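Local coordinates for protein phosphonomutase (Burkholderia cenocepacia J2315, PDB 4MG4) that belongs to the phosphoenolpyruvate phosphomutase family and is built as a closed eight-stranded alpha/beta barrel of the TIM type, at residues N32-R40 / E79-L87; P88-G96 / S111-E122. All blocks are in the same frame, centred on the assembly; numbering follows the deposited sequence.

Contact 1: residues N32-R40 / E79-L87; sequences NVWDAGSAR and ERIVRATDL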
ATOM      1  N   ASN A  32      -9.265   4.372  -7.751  1.00 15.85           N
ATOM      2  CA  ASN A  32      -8.013   3.740  -8.091  1.00 15.57           C
ATOM      3  C   ASN A  32      -7.427   3.051  -6.857  1.00 15.24           C
ATOM      4  O   ASN A  32      -7.311   3.686  -5.808  1.00 16.45           O
ATOM      5  CB  ASN A  32      -6.996   4.752  -8.604  1.00 16.36           C
ATOM      6  CG  ASN A  32      -7.339   5.297  -9.947  1.00 18.35           C
ATOM      7  OD1 ASN A  32      -8.137   4.685 -10.685  1.00 18.71           O
ATOM      8  ND2 ASN A  32      -6.784   6.456 -10.277  1.00 17.79           N
ATOM      9  N   VAL A  33      -7.137   1.769  -6.999  1.00 13.79           N
ATOM     10  CA  VAL A  33      -6.501   0.950  -5.961  1.00 13.53           C
ATOM     11  C   VAL A  33      -5.045   0.730  -6.393  1.00 14.28           C
ATOM     12  O   VAL A  33      -4.672   0.943  -7.539  1.00 15.19           O
ATOM     13  CB  VAL A  33      -7.251  -0.350  -5.656  1.00 13.22           C
ATOM     14  CG1 VAL A  33      -8.659  -0.035  -5.148  1.00 14.20           C
ATOM     15  CG2 VAL A  33      -7.323  -1.255  -6.906  1.00 13.88           C
ATOM     16  N   TRP A  34      -4.228   0.311  -5.441  1.00 14.45           N
ATOM     17  CA  TRP A  34      -2.781   0.260  -5.611  1.00 14.75           C
ATOM     18  C   TRP A  34      -2.127  -1.009  -5.059  1.00 14.32           C
ATOM     19  O   TRP A  34      -0.916  -1.164  -5.176  1.00 14.36           O
ATOM     20  CB  TRP A  34      -2.138   1.514  -4.993  1.00 15.16           C
ATOM     21  CG  TRP A  34      -2.455   1.626  -3.554  1.00 15.70           C
ATOM     22  CD1 TRP A  34      -1.722   1.132  -2.499  1.00 16.92           C
ATOM     23  CD2 TRP A  34      -3.572   2.290  -2.985  1.00 15.44           C
ATOM     24  NE1 TRP A  34      -2.324   1.442  -1.313  1.00 15.91           N
ATOM     25  CE2 TRP A  34      -3.455   2.172  -1.572  1.00 16.20           C
ATOM     26  CE3 TRP A  34      -4.660   2.988  -3.501  1.00 15.41           C
ATOM     27  CZ2 TRP A  34      -4.411   2.683  -0.717  1.00 16.64           C
ATOM     28  CZ3 TRP A  34      -5.612   3.473  -2.641  1.00 15.92           C
ATOM     29  CH2 TRP A  34      -5.451   3.371  -1.262  1.00 16.63           C
ATOM     30  N   ASP A  35      -2.902  -1.922  -4.489  1.00 13.70           N
ATOM     31  CA  ASP A  35      -2.401  -3.199  -3.983  1.00 14.71           C
ATOM     32  C   ASP A  35      -3.585  -4.085  -3.666  1.00 14.67           C
ATOM     33  O   ASP A  35      -4.747  -3.658  -3.777  1.00 16.17           O
ATOM     34  CB  ASP A  35      -1.444  -3.076  -2.768  1.00 16.37           C
ATOM     35  CG  ASP A  35      -2.072  -2.409  -1.553  1.00 17.39           C
ATOM     36  OD1 ASP A  35      -3.313  -2.248  -1.432  1.00 16.96           O
ATOM     37  OD2 ASP A  35      -1.276  -2.039  -0.638  1.00 19.37           O
ATOM     38  N   ALA A  36      -3.310  -5.313  -3.310  1.00 14.76           N
ATOM     39  CA  ALA A  36      -4.407  -6.252  -3.141  1.00 14.72           C
ATOM     40  C   ALA A  36      -5.290  -5.896  -1.930  1.00 14.86           C
ATOM     41  O   ALA A  36      -6.486  -6.149  -1.937  1.00 14.63           O
ATOM     42  CB  ALA A  36      -3.853  -7.620  -3.015  1.00 15.61           C
ATOM     43  N   GLY A  37      -4.690  -5.340  -0.862  1.00 15.83           N
ATOM     44  CA  GLY A  37      -5.486  -4.959   0.311  1.00 15.35           C
ATOM     45  C   GLY A  37      -6.500  -3.877  -0.033  1.00 14.77           C
ATOM     46  O   GLY A  37      -7.671  -3.949   0.386  1.00 14.77           O
ATOM     47  N   SER A  38      -6.038  -2.848  -0.754  1.00 13.44           N
ATOM     48  CA  SER A  38      -6.892  -1.729  -1.144  1.00 13.60           C
ATOM     49  C   SER A  38      -7.970  -2.194  -2.141  1.00 12.87           C
ATOM     50  O   SER A  38      -9.130  -1.737  -2.102  1.00 13.06           O
ATOM     51  CB  SER A  38      -6.083  -0.533  -1.659  1.00 13.74           C
ATOM     52  OG  SER A  38      -5.166  -0.830  -2.718  1.00 13.40           O
ATOM     53  N   ALA A  39      -7.592  -3.123  -3.007  1.00 13.21           N
ATOM     54  CA  ALA A  39      -8.566  -3.719  -3.935  1.00 13.38           C
ATOM     55  C   ALA A  39      -9.703  -4.396  -3.205  1.00 13.97           C
ATOM     56  O   ALA A  39     -10.886  -4.201  -3.534  1.00 13.89           O
ATOM     57  CB  ALA A  39      -7.881  -4.713  -4.854  1.00 13.92           C
ATOM     58  N   ARG A  40      -9.342  -5.240  -2.235  1.00 15.28           N
ATOM     59  CA  ARG A  40     -10.331  -5.926  -1.407  1.00 17.53           C
ATOM     60  C   ARG A  40     -11.236  -4.978  -0.638  1.00 16.64           C
ATOM     61  O   ARG A  40     -12.485  -5.150  -0.617  1.00 16.09           O
ATOM     62  CB  ARG A  40      -9.636  -6.897  -0.460  1.00 20.50           C
ATOM     63  CG  ARG A  40     -10.561  -7.679   0.470  1.00 25.86           C
ATOM     64  CD  ARG A  40     -11.902  -8.081  -0.138  1.00 30.33           C
ATOM     65  NE  ARG A  40     -11.829  -9.180  -1.092  1.00 39.16           N
ATOM     66  CZ  ARG A  40     -12.818  -9.529  -1.923  1.00 43.83           C
ATOM     67  NH1 ARG A  40     -13.973  -8.853  -1.944  1.00 46.27           N
ATOM     68  NH2 ARG A  40     -12.654 -10.559  -2.748  1.00 44.48           N
ATOM     69  N   GLU A  79      -1.259  -8.137 -11.206  1.00 13.66           N
ATOM     70  CA  GLU A  79      -1.683  -9.530 -10.970  1.00 13.60           C
ATOM     71  C   GLU A  79      -2.200  -9.707  -9.560  1.00 14.03           C
ATOM     72  O   GLU A  79      -3.180 -10.412  -9.374  1.00 15.64           O
ATOM     73  CB  GLU A  79      -0.538 -10.531 -11.264  1.00 14.43           C
ATOM     74  CG  GLU A  79      -0.121 -10.571 -12.706  1.00 14.80           C
ATOM     75  CD  GLU A  79       0.998 -11.578 -13.004  1.00 16.37           C
ATOM     76  OE1 GLU A  79       1.569 -12.217 -12.074  1.00 19.65           O
ATOM     77  OE2 GLU A  79       1.373 -11.628 -14.171  1.00 16.35           O
ATOM     78  N   ARG A  80      -1.519  -9.124  -8.565  1.00 15.23           N
ATOM     79  CA  ARG A  80      -1.982  -9.278  -7.164  1.00 16.41           C
ATOM     80  C   ARG A  80      -3.336  -8.634  -6.962  1.00 15.64           C
ATOM     81  O   ARG A  80      -4.198  -9.170  -6.246  1.00 15.79           O
ATOM     82  CB  ARG A  80      -0.979  -8.713  -6.165  1.00 18.29           C
ATOM     83  CG  ARG A  80       0.310  -9.492  -6.111  1.00 21.81           C
ATOM     84  CD  ARG A  80       1.195  -8.965  -4.985  1.00 26.11           C
ATOM     85  NE  ARG A  80       2.533  -9.553  -5.108  1.00 30.63           N
ATOM     86  CZ  ARG A  80       2.784 -10.835  -4.853  1.00 37.18           C
ATOM     87  NH1 ARG A  80       1.804 -11.661  -4.477  1.00 39.81           N
ATOM     88  NH2 ARG A  80       4.024 -11.311  -4.990  1.00 39.99           N
ATOM     89  N   ILE A  81      -3.544  -7.483  -7.616  1.00 15.46           N
ATOM     90  CA  ILE A  81      -4.833  -6.806  -7.591  1.00 15.04           C
ATOM     91  C   ILE A  81      -5.915  -7.646  -8.258  1.00 15.54           C
ATOM     92  O   ILE A  81      -7.002  -7.836  -7.683  1.00 15.94           O
ATOM     93  CB  ILE A  81      -4.752  -5.401  -8.233  1.00 14.94           C
ATOM     94  CG1 ILE A  81      -3.956  -4.461  -7.320  1.00 14.36           C
ATOM     95  CG2 ILE A  81      -6.147  -4.837  -8.517  1.00 15.96           C
ATOM     96  CD1 ILE A  81      -3.495  -3.150  -7.934  1.00 14.81           C
ATOM     97  N   VAL A  82      -5.615  -8.187  -9.425  1.00 15.76           N
ATOM     98  CA  VAL A  82      -6.573  -8.974 -10.168  1.00 16.25           C
ATOM     99  C   VAL A  82      -7.012 -10.190  -9.379  1.00 17.90           C
ATOM    100  O   VAL A  82      -8.188 -10.492  -9.333  1.00 19.94           O
ATOM    101  CB  VAL A  82      -6.016  -9.373 -11.555  1.00 16.31           C
ATOM    102  CG1 VAL A  82      -6.860 -10.486 -12.194  1.00 17.65           C
ATOM    103  CG2 VAL A  82      -5.981  -8.151 -12.460  1.00 15.72           C
ATOM    104  N   ARG A  83      -6.092 -10.888  -8.754  1.00 19.21           N
ATOM    105  CA  ARG A  83      -6.482 -12.090  -8.059  1.00 22.75           C
ATOM    106  C   ARG A  83      -7.175 -11.858  -6.696  1.00 21.23           C
ATOM    107  O   ARG A  83      -7.782 -12.760  -6.163  1.00 21.49           O
ATOM    108  CB  ARG A  83      -5.332 -13.080  -8.036  1.00 28.68           C
ATOM    109  CG  ARG A  83      -4.283 -12.877  -7.021  1.00 32.65           C
ATOM    110  CD  ARG A  83      -3.363 -14.095  -7.152  1.00 39.49           C
ATOM    111  NE  ARG A  83      -2.048 -13.885  -6.567  1.00 46.60           N
ATOM    112  CZ  ARG A  83      -0.923 -13.690  -7.253  1.00 49.82           C
ATOM    113  NH1 ARG A  83      -0.919 -13.652  -8.586  1.00 50.21           N
ATOM    114  NH2 ARG A  83       0.212 -13.527  -6.588  1.00 52.71           N
ATOM    115  N   ALA A  84      -7.143 -10.636  -6.191  1.00 17.72           N
ATOM    116  CA  ALA A  84      -7.738 -10.297  -4.908  1.00 18.02           C
ATOM    117  C   ALA A  84      -9.242 -10.237  -4.917  1.00 18.86           C
ATOM    118  O   ALA A  84      -9.874 -10.386  -3.874  1.00 19.30           O
ATOM    119  CB  ALA A  84      -7.196  -8.964  -4.447  1.00 18.22           C
ATOM    120  N   THR A  85      -9.843  -9.992  -6.088  1.00 17.78           N
ATOM    121  CA  THR A  85     -11.298  -9.886  -6.148  1.00 19.08           C
ATOM    122  C   THR A  85     -11.782 -10.471  -7.475  1.00 18.08           C
ATOM    123  O   THR A  85     -10.977 -10.704  -8.409  1.00 20.40           O
ATOM    124  CB  THR A  85     -11.854  -8.458  -5.925  1.00 19.46           C
ATOM    125  OG1 THR A  85     -12.079  -7.795  -7.181  1.00 18.92           O
ATOM    126  CG2 THR A  85     -11.008  -7.576  -4.941  1.00 19.74           C
ATOM    127  N   ASP A  86     -13.109 -10.671  -7.541  1.00 19.57           N
ATOM    128  CA  ASP A  86     -13.788 -11.162  -8.727  1.00 20.71           C
ATOM    129  C   ASP A  86     -14.261 -10.022  -9.666  1.00 18.85           C
ATOM    130  O   ASP A  86     -14.907 -10.263 -10.720  1.00 18.56           O
ATOM    131  CB  ASP A  86     -15.020 -11.995  -8.294  1.00 25.61           C
ATOM    132  CG  ASP A  86     -14.611 -13.291  -7.601  1.00 30.63           C
ATOM    133  OD1 ASP A  86     -13.638 -13.901  -8.084  1.00 35.45           O
ATOM    134  OD2 ASP A  86     -15.233 -13.680  -6.588  1.00 40.16           O
ATOM    135  N   LEU A  87     -13.957  -8.787  -9.310  1.00 15.82           N
ATOM    136  CA  LEU A  87     -14.379  -7.656 -10.131  1.00 14.41           C
ATOM    137  C   LEU A  87     -13.529  -7.482 -11.377  1.00 13.23           C
ATOM    138  O   LEU A  87     -12.335  -7.854 -11.411  1.00 12.92           O
ATOM    139  CB  LEU A  87     -14.369  -6.341  -9.358  1.00 14.26           C
ATOM    140  CG  LEU A  87     -15.272  -6.210  -8.086  1.00 14.54           C
ATOM    141  CD1 LEU A  87     -15.095  -4.878  -7.421  1.00 15.42           C
ATOM    142  CD2 LEU A  87     -16.739  -6.398  -8.528  1.00 15.14           C
TER
HETATM  143  O   HOH W   1     -14.836  -9.639  -5.245  1.00 34.55           O
HETATM  144  O   HOH W   2      -8.892 -10.140  -0.898  1.00 46.63           O
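Ile-81 drives its side chain under the turn that leads into helix 36-44, and this is the tight end of the contact. Its CD1 lies against the backbone of Trp-34 and Asp-35, 3.8 Å from Trp-34 C. The other branch, CG2, turned away from its own backbone N, reaches both Ala-39 CB and Val-33 CG2, each at 4.1 Å. A beta-branched residue suits this place because its two arms fill two directions at once. Next to it the helices meet through small residues: Ala-36 CB lies 3.6 Å from Arg-80 O and 3.9 Å from Ala-84 CB. Alanines at 36, 39 and 84 keep the spacing small, and the axes of the short helical segments come to 8.3 Å at a crossing angle of -32°. The turn itself is held by Asp-35, the N-cap residue, whose OD1 accepts a bond from Ser-38 N.

Towards solvent the grip is looser. Arg-40, bent at its second and third torsions, curls its guanidinium over Thr-85, with Thr-85 CG2 4.0 Å above the centre of one face. Its NH2 makes only a weak bond to Ala-84 O (3.0 Å, N-H...O angle 124°), and a water bridges Arg-40 NE to that same carbonyl. The firmer polar partner of Arg-40 is Asp-44, a salt bridge one turn further along its own helix.

Beneath the contact runs strand 50-52, touched by Ala-39, Ile-81 and Thr-85, while Ile-81 also reaches Val-89 of strand 89-92; beyond Ala-36 and Ser-38 packs the second subunit.

Contact 2: residues P88-G96 / S111-E122; sequences PVTVDLESG and SIRAGAIGCNLE
Five backbone hydrogen bonds join Val-89 to Glu-94 with Ile-117 to Glu-122; they begin between the parallel strands, and the last, to Glu-94 O, carries the pairing on into the turn beyond strand 89-92. Ile-117 N meets Val-89 O at 2.9 Å, nearly in line with the carbonyl. Val-91 turns both its N-H and its C=O to the same neighbour, giving to Gly-118 O and taking from Asn-120 N. The donor of Leu-93 lies in the plane of the Asn-120 carbonyl, whereas Glu-122 N approaches Glu-94 O from 35° above the plane.

Apolar contacts gather on the face of Val-91 and Cys-119. Val-91 CG1, placed between its own N and carbonyl carbon (chi1 61°), touches Ala-116 CB at 3.8 Å and Ser-111 CB at 3.9 Å. Leu-93 CD1 reaches Cys-119 CB at 3.6 Å; compact residues here let the helix end lie close to the strands.

The face of Thr-90, Asp-92 and Asn-120 is polar and watered. One water joins Thr-90 OG1 to Asn-120 OD1, which also accepts from Asn-158, and another joins Thr-90 OG1 to Cys-119 O. Asp-92 OD1 accepts from Glu-94 N at 2.9 Å, an Asx turn, and shares a water with Glu-122 OE1.

Among the turns, Gly-115 closes helix 101-113 in a Schellman motif. Glu-94, at positive phi, takes the second position of a type II' turn from Leu-93 to Gly-96, whose own positive phi suits glycine.

The whole forms a right-handed beta-alpha-beta unit, strand 89-92 lying between strands 50-52 and 118-122, with helix 101-113 over Leu-93 and Cys-119 and strand 156-160 beyond.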
ATOM      1  N   PRO A  88     -14.112  -6.917 -12.435  1.00 12.63           N
ATOM      2  CA  PRO A  88     -13.295  -6.485 -13.560  1.00 12.20           C
ATOM      3  C   PRO A  88     -12.300  -5.400 -13.144  1.00 11.48           C
ATOM      4  O   PRO A  88     -12.679  -4.491 -12.407  1.00 12.06           O
ATOM      5  CB  PRO A  88     -14.314  -5.876 -14.548  1.00 12.92           C
ATOM      6  CG  PRO A  88     -15.648  -6.287 -14.030  1.00 14.03           C
ATOM      7  CD  PRO A  88     -15.498  -6.453 -12.570  1.00 13.15           C
ATOM      8  N   VAL A  89     -11.063  -5.521 -13.656  1.00 11.65           N
ATOM      9  CA  VAL A  89      -9.981  -4.599 -13.298  1.00 10.56           C
ATOM     10  C   VAL A  89      -9.461  -3.958 -14.569  1.00 10.47           C
ATOM     11  O   VAL A  89      -9.068  -4.695 -15.514  1.00 10.27           O
ATOM     12  CB  VAL A  89      -8.799  -5.309 -12.580  1.00 10.89           C
ATOM     13  CG1 VAL A  89      -7.649  -4.341 -12.328  1.00 11.12           C
ATOM     14  CG2 VAL A  89      -9.305  -5.926 -11.287  1.00 11.46           C
ATOM     15  N   THR A  90      -9.367  -2.628 -14.570  1.00  9.93           N
ATOM     16  CA  THR A  90      -8.718  -1.876 -15.646  1.00 10.12           C
ATOM     17  C   THR A  90      -7.425  -1.297 -15.131  1.00 10.31           C
ATOM     18  O   THR A  90      -7.346  -0.916 -13.922  1.00 11.16           O
ATOM     19  CB  THR A  90      -9.658  -0.803 -16.211  1.00 10.74           C
ATOM     20  OG1 THR A  90      -9.061  -0.193 -17.371  1.00 10.85           O
ATOM     21  CG2 THR A  90     -10.096   0.196 -15.170  1.00 10.77           C
ATOM     22  N   VAL A  91      -6.426  -1.197 -16.017  1.00 10.26           N
ATOM     23  CA  VAL A  91      -5.094  -0.778 -15.599  1.00 10.82           C
ATOM     24  C   VAL A  91      -4.653   0.496 -16.295  1.00 11.08           C
ATOM     25  O   VAL A  91      -4.715   0.612 -17.517  1.00 10.90           O
ATOM     26  CB  VAL A  91      -4.067  -1.918 -15.790  1.00 11.06           C
ATOM     27  CG1 VAL A  91      -3.931  -2.345 -17.239  1.00 11.12           C
ATOM     28  CG2 VAL A  91      -2.691  -1.470 -15.333  1.00 11.58           C
ATOM     29  N   ASP A  92      -4.096   1.420 -15.519  1.00 11.71           N
ATOM     30  CA  ASP A  92      -3.475   2.613 -16.065  1.00 11.97           C
ATOM     31  C   ASP A  92      -2.107   2.270 -16.603  1.00 12.80           C
ATOM     32  O   ASP A  92      -1.183   1.958 -15.834  1.00 13.31           O
ATOM     33  CB  ASP A  92      -3.396   3.698 -14.997  1.00 13.57           C
ATOM     34  CG  ASP A  92      -2.797   5.008 -15.486  1.00 14.79           C
ATOM     35  OD1 ASP A  92      -2.463   5.166 -16.667  1.00 14.94           O
ATOM     36  OD2 ASP A  92      -2.723   5.923 -14.591  1.00 17.81           O
ATOM     37  N   LEU A  93      -1.969   2.279 -17.913  1.00 11.30           N
ATOM     38  CA  LEU A  93      -0.655   2.007 -18.565  1.00 12.20           C
ATOM     39  C   LEU A  93       0.109   3.259 -18.978  1.00 12.20           C
ATOM     40  O   LEU A  93       1.076   3.170 -19.751  1.00 12.46           O
ATOM     41  CB  LEU A  93      -0.866   1.117 -19.767  1.00 11.97           C
ATOM     42  CG  LEU A  93      -1.471  -0.239 -19.389  1.00 12.65           C
ATOM     43  CD1 LEU A  93      -1.751  -1.038 -20.629  1.00 13.51           C
ATOM     44  CD2 LEU A  93      -0.586  -1.042 -18.432  1.00 13.19           C
ATOM     45  N   GLU A  94      -0.338   4.421 -18.515  1.00 13.38           N
ATOM     46  CA  GLU A  94       0.308   5.692 -18.828  1.00 14.82           C
ATOM     47  C   GLU A  94       0.420   5.821 -20.347  1.00 14.24           C
ATOM     48  O   GLU A  94      -0.589   5.614 -21.014  1.00 14.33           O
ATOM     49  CB  GLU A  94       1.644   5.816 -18.086  1.00 18.21           C
ATOM     50  CG  GLU A  94       1.382   5.890 -16.583  1.00 20.99           C
ATOM     51  CD  GLU A  94       2.656   6.157 -15.797  1.00 24.96           C
ATOM     52  OE1 GLU A  94       3.076   7.327 -15.840  1.00 29.20           O
ATOM     53  OE2 GLU A  94       3.226   5.203 -15.198  1.00 27.19           O
ATOM     54  N   SER A  95       1.605   6.138 -20.906  1.00 14.50           N
ATOM     55  CA  SER A  95       1.753   6.267 -22.368  1.00 15.40           C
ATOM     56  C   SER A  95       1.948   4.924 -23.073  1.00 14.33           C
ATOM     57  O   SER A  95       2.034   4.891 -24.295  1.00 14.69           O
ATOM     58  CB  SER A  95       2.927   7.239 -22.701  1.00 17.56           C
ATOM     59  OG  SER A  95       4.130   6.625 -22.390  1.00 21.40           O
ATOM     60  N   GLY A  96       1.998   3.803 -22.317  1.00 13.20           N
ATOM     61  CA  GLY A  96       2.039   2.492 -22.872  1.00 13.99           C
ATOM     62  C   GLY A  96       3.362   1.757 -22.741  1.00 14.38           C
ATOM     63  O   GLY A  96       3.476   0.698 -23.295  1.00 15.00           O
ATOM     64  N   SER A 111      -0.677  -6.821 -20.188  1.00 12.89           N
ATOM     65  CA  SER A 111      -1.746  -6.463 -19.266  1.00 12.61           C
ATOM     66  C   SER A 111      -2.846  -7.496 -19.306  1.00 12.43           C
ATOM     67  O   SER A 111      -3.447  -7.798 -18.289  1.00 13.13           O
ATOM     68  CB  SER A 111      -2.285  -5.049 -19.529  1.00 12.89           C
ATOM     69  OG  SER A 111      -3.155  -5.036 -20.675  1.00 14.27           O
ATOM     70  N   ILE A 112      -3.112  -8.049 -20.485  1.00 12.78           N
ATOM     71  CA  ILE A 112      -4.148  -9.053 -20.691  1.00 13.33           C
ATOM     72  C   ILE A 112      -3.730 -10.365 -20.016  1.00 13.57           C
ATOM     73  O   ILE A 112      -4.532 -11.008 -19.306  1.00 14.02           O
ATOM     74  CB  ILE A 112      -4.420  -9.237 -22.203  1.00 13.99           C
ATOM     75  CG1 ILE A 112      -5.170  -7.982 -22.733  1.00 14.35           C
ATOM     76  CG2 ILE A 112      -5.252 -10.456 -22.430  1.00 14.14           C
ATOM     77  CD1 ILE A 112      -5.219  -7.838 -24.221  1.00 14.49           C
ATOM     78  N   ARG A 113      -2.460 -10.730 -20.225  1.00 15.35           N
ATOM     79  CA  ARG A 113      -1.868 -11.910 -19.564  1.00 15.81           C
ATOM     80  C   ARG A 113      -1.932 -11.793 -18.030  1.00 15.34           C
ATOM     81  O   ARG A 113      -2.182 -12.812 -17.339  1.00 16.57           O
ATOM     82  CB  ARG A 113      -0.436 -12.149 -20.048  1.00 16.37           C
ATOM     83  CG  ARG A 113      -0.461 -12.518 -21.498  1.00 18.13           C
ATOM     84  CD  ARG A 113       0.914 -12.407 -22.108  1.00 19.29           C
ATOM     85  NE  ARG A 113       0.875 -12.609 -23.540  1.00 19.06           N
ATOM     86  CZ  ARG A 113       1.551 -11.937 -24.451  1.00 19.64           C
ATOM     87  NH1 ARG A 113       2.451 -11.004 -24.159  1.00 20.63           N
ATOM     88  NH2 ARG A 113       1.330 -12.252 -25.731  1.00 22.61           N
ATOM     89  N   ALA A 114      -1.782 -10.570 -17.513  1.00 14.19           N
ATOM     90  CA  ALA A 114      -1.889 -10.249 -16.082  1.00 14.06           C
ATOM     91  C   ALA A 114      -3.340 -10.236 -15.553  1.00 13.83           C
ATOM     92  O   ALA A 114      -3.546 -10.271 -14.355  1.00 15.26           O
ATOM     93  CB  ALA A 114      -1.197  -8.911 -15.812  1.00 14.48           C
ATOM     94  N   GLY A 115      -4.321 -10.248 -16.450  1.00 13.44           N
ATOM     95  CA  GLY A 115      -5.723 -10.410 -16.153  1.00 13.44           C
ATOM     96  C   GLY A 115      -6.547  -9.138 -16.163  1.00 13.08           C
ATOM     97  O   GLY A 115      -7.730  -9.164 -15.736  1.00 13.94           O
ATOM     98  N   ALA A 116      -5.933  -8.039 -16.608  1.00 12.81           N
ATOM     99  CA  ALA A 116      -6.723  -6.804 -16.837  1.00 12.19           C
ATOM    100  C   ALA A 116      -7.680  -6.978 -17.996  1.00 12.04           C
ATOM    101  O   ALA A 116      -7.355  -7.674 -18.971  1.00 11.84           O
ATOM    102  CB  ALA A 116      -5.849  -5.602 -17.101  1.00 12.90           C
ATOM    103  N   ILE A 117      -8.831  -6.269 -17.952  1.00 10.90           N
ATOM    104  CA  ILE A 117      -9.808  -6.286 -19.053  1.00 10.86           C
ATOM    105  C   ILE A 117      -9.982  -4.919 -19.726  1.00 10.48           C
ATOM    106  O   ILE A 117     -10.872  -4.717 -20.539  1.00 10.08           O
ATOM    107  CB  ILE A 117     -11.154  -6.900 -18.585  1.00 11.75           C
ATOM    108  CG1 ILE A 117     -11.698  -6.256 -17.316  1.00 11.89           C
ATOM    109  CG2 ILE A 117     -10.907  -8.376 -18.317  1.00 12.89           C
ATOM    110  CD1 ILE A 117     -11.944  -4.768 -17.391  1.00 11.86           C
ATOM    111  N   GLY A 118      -9.101  -3.994 -19.380  1.00 10.16           N
ATOM    112  CA  GLY A 118      -9.012  -2.738 -20.094  1.00  9.91           C
ATOM    113  C   GLY A 118      -7.852  -1.925 -19.598  1.00  9.97           C
ATOM    114  O   GLY A 118      -7.109  -2.369 -18.672  1.00  9.32           O
ATOM    115  N   CYS A 119      -7.651  -0.756 -20.205  1.00  9.46           N
ATOM    116  CA  CYS A 119      -6.564   0.113 -19.842  1.00  9.97           C
ATOM    117  C   CYS A 119      -6.896   1.572 -20.051  1.00  9.50           C
ATOM    118  O   CYS A 119      -7.868   1.927 -20.744  1.00  9.04           O
ATOM    119  CB  CYS A 119      -5.262  -0.210 -20.589  1.00 10.72           C
ATOM    120  SG  CYS A 119      -5.352   0.156 -22.351  1.00 11.36           S
ATOM    121  N   ASN A 120      -6.094   2.427 -19.420  1.00  9.68           N
ATOM    122  CA  ASN A 120      -5.960   3.810 -19.879  1.00  9.55           C
ATOM    123  C   ASN A 120      -4.637   3.930 -20.623  1.00 10.37           C
ATOM    124  O   ASN A 120      -3.584   3.434 -20.129  1.00 10.97           O
ATOM    125  CB  ASN A 120      -5.899   4.821 -18.763  1.00  9.77           C
ATOM    126  CG  ASN A 120      -7.272   5.166 -18.199  1.00  9.91           C
ATOM    127  OD1 ASN A 120      -8.234   4.411 -18.344  1.00  9.41           O
ATOM    128  ND2 ASN A 120      -7.353   6.324 -17.548  1.00 10.46           N
ATOM    129  N   LEU A 121      -4.700   4.559 -21.799  1.00 10.44           N
ATOM    130  CA  LEU A 121      -3.496   4.765 -22.638  1.00 11.30           C
ATOM    131  C   LEU A 121      -3.492   6.227 -23.027  1.00 11.22           C
ATOM    132  O   LEU A 121      -4.453   6.707 -23.626  1.00 10.73           O
ATOM    133  CB  LEU A 121      -3.549   3.871 -23.894  1.00 11.80           C
ATOM    134  CG  LEU A 121      -2.388   3.907 -24.880  1.00 12.81           C
ATOM    135  CD1 LEU A 121      -1.112   3.478 -24.188  1.00 13.29           C
ATOM    136  CD2 LEU A 121      -2.724   2.980 -26.028  1.00 12.60           C
ATOM    137  N   GLU A 122      -2.425   6.927 -22.671  1.00 11.63           N
ATOM    138  CA  GLU A 122      -2.326   8.363 -22.724  1.00 12.76           C
ATOM    139  C   GLU A 122      -1.460   8.839 -23.898  1.00 12.74           C
ATOM    140  O   GLU A 122      -0.448   8.193 -24.257  1.00 12.30           O
ATOM    141  CB  GLU A 122      -1.680   8.782 -21.390  1.00 16.58           C
ATOM    142  CG  GLU A 122      -1.632  10.233 -21.066  1.00 19.57           C
ATOM    143  CD  GLU A 122      -1.076  10.451 -19.641  1.00 22.09           C
ATOM    144  OE1 GLU A 122      -1.008   9.431 -18.890  1.00 21.05           O
ATOM    145  OE2 GLU A 122      -0.818  11.623 -19.262  1.00 24.86           O
TER
HETATM  146  O   HOH W   3      -9.954  -8.210 -14.285  1.00 15.83           O
HETATM  147  O   HOH W   4     -10.380   1.254 -19.256  1.00  8.75           O
HETATM  148  O   HOH W   5      -7.881   2.193 -16.772  1.00 10.93           O
HETATM  149  O   HOH W   6      -2.992   6.922 -18.787  1.00 26.86           O
HETATM  150  O   HOH W   7       1.801   9.347 -16.870  1.00 32.98           O
HETATM  151  O   HOH W   8       0.308   6.446 -26.503  1.00 17.35           O

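Overall arrangement
Contacts 1 and 2 follow each other along the chain, and their centres lie about 13 Å apart. Helix 71-84, which carries the second half of contact 1, leads through the short loop 85-88 into strand 89-92 of contact 2. They touch through the other side of that helix: Glu-79 CG is 3.7 Å from Ala-114 CB, and Val-82 CG2 is 4.0 Å from Val-89 CB. Contact 1, about 16 Å from the chain centre, belongs to the outer helical layer; contact 2, at about 8 Å, to the barrel wall. Its Glu-94 and Glu-122 lie at or just beyond the carboxyl ends of their strands, where barrels of this type generally hold their active sites.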